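Local coordinates for protein alpha-L-arabinofuranosidase B (Aspergillus kawachii, PDB 6SXT) that releases terminal non-reducing alpha-L-arabinofuranose residues from arabinan, arabinogalactan and arabinoxylan by hydrolysis, helping to degrade plant hemicellulose, at residues A[198-203]-A[228-233]. Sequence-based numbering, arbitrary orientation.
Sequences PWIMVD and VTAAVK. With LXE ([(1~{S},2~{S},3~{S},4~{S})-2-(hydroxymethyl)-3,4-bis(oxidanyl)cyclopentyl]azanium), chain G.
Ile-200 reaches across to Ala-230 with its delta methyl, CD1 lying 3.7 Å from Ala-230 CB, while its CG2 branch keeps more loosely to the same methyl. Because CG1 stands anti to the carbonyl carbon (chi1 -59°) and CD1 extends the chain (chi2 164°), the tip passes over the alanine and also meets Val-228, where Ile-200 CD1 lies 4.0 Å from Val-228 CG2. Two residues on, Val-202 and Val-232 face each other tip to tip: CG2 of Val-202 rests against the fork of Val-232, 3.7 Å from both its CG1 and its CG2. Here two beta-sheets of the concanavalin-clan catalytic domain pack face to face as in a beta-sandwich, the strand axes 8.4 Å apart and running the same general way at 28°. Ile-182 of strand 180-185 adds to the apolar layer against Ala-230 and Val-232, and Ile-241 of strand 238-245 touches both Ile-200 and Val-202. The next residue, Asp-203, turns its carboxylate to the active site, with CG anti to the backbone N. Each oxygen accepts one inhibitor hydroxyl, OD1 from O5' of LXE at 2.7 Å and OD2 from O3' of LXE at 2.6 Å. OD1 also accepts the backbone N-H of the nucleophile Glu-205, and is thus gripped by two bonds.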
loop_
_atom_site.group_PDB
_atom_site.type_symbol
_atom_site.label_atom_id
_atom_site.label_comp_id
_atom_site.label_asym_id
_atom_site.label_seq_id
_atom_site.Cartn_x
_atom_site.Cartn_y
_atom_site.Cartn_z
ATOM N N PRO A 198 2.659 6.547 14.019
ATOM C CA PRO A 198 2.994 7.513 12.963
ATOM C C PRO A 198 2.254 8.822 13.129
ATOM O O PRO A 198 1.376 8.935 13.973
ATOM C CB PRO A 198 2.516 6.772 11.719
ATOM C CG PRO A 198 1.259 6.043 12.212
ATOM C CD PRO A 198 1.608 5.615 13.620
ATOM N N TRP A 199 2.590 9.823 12.313
ATOM C CA TRP A 199 2.015 11.167 12.354
ATOM C C TRP A 199 1.533 11.517 10.955
ATOM O O TRP A 199 2.216 11.181 9.973
ATOM C CB TRP A 199 3.010 12.235 12.810
ATOM C CG TRP A 199 3.619 11.877 14.144
ATOM C CD1 TRP A 199 3.039 12.046 15.351
ATOM C CD2 TRP A 199 4.912 11.296 14.364
ATOM N NE1 TRP A 199 3.880 11.554 16.329
ATOM C CE2 TRP A 199 5.041 11.121 15.758
ATOM C CE3 TRP A 199 5.964 10.889 13.545
ATOM C CZ2 TRP A 199 6.186 10.536 16.309
ATOM C CZ3 TRP A 199 7.099 10.330 14.087
ATOM C CH2 TRP A 199 7.181 10.131 15.469
ATOM N N ILE A 200 0.456 12.276 10.902
ATOM C CA ILE A 200 0.092 13.024 9.678
ATOM C C ILE A 200 0.908 14.290 9.703
ATOM O O ILE A 200 0.841 15.044 10.679
ATOM C CB ILE A 200 -1.395 13.388 9.617
ATOM C CG1 ILE A 200 -2.263 12.124 9.666
ATOM C CG2 ILE A 200 -1.637 14.232 8.398
ATOM C CD1 ILE A 200 -3.698 12.422 9.986
ATOM N N MET A 201 1.668 14.508 8.641
ATOM C CA MET A 201 2.421 15.773 8.518
ATOM C C MET A 201 2.182 16.325 7.117
ATOM O O MET A 201 1.499 15.675 6.300
ATOM C CB MET A 201 3.903 15.533 8.770
ATOM C CG MET A 201 4.121 15.015 10.162
ATOM S SD MET A 201 5.884 14.998 10.700
ATOM C CE MET A 201 6.346 13.407 10.094
ATOM N N VAL A 202 2.745 17.479 6.846
ATOM C CA VAL A 202 2.622 18.088 5.505
ATOM C C VAL A 202 4.022 18.200 4.927
ATOM O O VAL A 202 4.881 18.845 5.538
ATOM C CB VAL A 202 1.892 19.425 5.500
ATOM C CG1 VAL A 202 1.860 20.055 4.128
ATOM C CG2 VAL A 202 0.478 19.230 6.044
ATOM N N ASP A 203 4.187 17.609 3.765
ATOM C CA ASP A 203 5.461 17.680 3.011
ATOM C C ASP A 203 5.392 18.960 2.210
ATOM O O ASP A 203 4.586 19.089 1.272
ATOM C CB ASP A 203 5.653 16.430 2.164
ATOM C CG ASP A 203 7.037 16.275 1.573
ATOM O OD1 ASP A 203 7.802 17.295 1.682
ATOM O OD2 ASP A 203 7.331 15.116 1.118
ATOM N N VAL A 228 -7.596 5.984 8.815
ATOM C CA VAL A 228 -7.388 7.387 9.210
ATOM C C VAL A 228 -7.841 8.295 8.096
ATOM O O VAL A 228 -7.479 8.075 6.923
ATOM C CB VAL A 228 -5.957 7.655 9.693
ATOM C CG1 VAL A 228 -4.920 7.360 8.670
ATOM C CG2 VAL A 228 -5.830 9.099 10.185
ATOM N N THR A 229 -8.624 9.320 8.434
ATOM C CA THR A 229 -8.882 10.435 7.512
ATOM C C THR A 229 -7.840 11.499 7.770
ATOM O O THR A 229 -7.818 12.032 8.882
ATOM C CB THR A 229 -10.257 11.056 7.665
ATOM O OG1 THR A 229 -11.233 10.010 7.532
ATOM C CG2 THR A 229 -10.495 12.101 6.613
ATOM N N ALA A 230 -7.017 11.809 6.774
ATOM C CA ALA A 230 -6.061 12.934 6.864
ATOM C C ALA A 230 -6.593 14.034 5.984
ATOM O O ALA A 230 -6.733 13.785 4.763
ATOM C CB ALA A 230 -4.699 12.469 6.418
ATOM N N ALA A 231 -6.820 15.238 6.514
ATOM C CA ALA A 231 -7.323 16.377 5.730
ATOM C C ALA A 231 -6.330 17.517 5.889
ATOM O O ALA A 231 -6.060 17.953 7.040
ATOM C CB ALA A 231 -8.718 16.807 6.122
ATOM N N VAL A 232 -5.849 18.014 4.764
ATOM C CA VAL A 232 -4.783 19.054 4.744
ATOM C C VAL A 232 -5.252 20.176 3.840
ATOM O O VAL A 232 -5.907 19.933 2.784
ATOM C CB VAL A 232 -3.420 18.462 4.318
ATOM C CG1 VAL A 232 -2.453 19.541 3.815
ATOM C CG2 VAL A 232 -2.861 17.638 5.440
ATOM N N LYS A 233 -4.931 21.424 4.177
ATOM C CA LYS A 233 -5.296 22.548 3.309
ATOM C C LYS A 233 -4.253 23.641 3.490
ATOM O O LYS A 233 -3.574 23.658 4.524
ATOM C CB LYS A 233 -6.709 23.049 3.599
ATOM C CG LYS A 233 -7.019 23.380 5.059
ATOM C CD LYS A 233 -8.489 23.538 5.289
ATOM C CE LYS A 233 -8.876 23.734 6.740
ATOM N NZ LYS A 233 -10.365 23.662 6.889
HETATM C "C1'" LXE G . 12.140 16.638 -1.211
HETATM C "C2'" LXE G . 11.116 15.558 -1.565
HETATM O "O2'" LXE G . 10.407 15.877 -2.707
HETATM C "C3'" LXE G . 10.300 15.553 -0.347
HETATM O "O3'" LXE G . 9.370 14.392 -0.395
HETATM C "C4'" LXE G . 11.361 15.344 0.713
HETATM C "C5'" LXE G . 10.932 15.829 2.086
HETATM O "O5'" LXE G . 10.469 17.161 2.120
HETATM C "C6'" LXE G . 12.597 16.146 0.139
HETATM N "N1'" LXE G . 13.707 15.156 0.040
#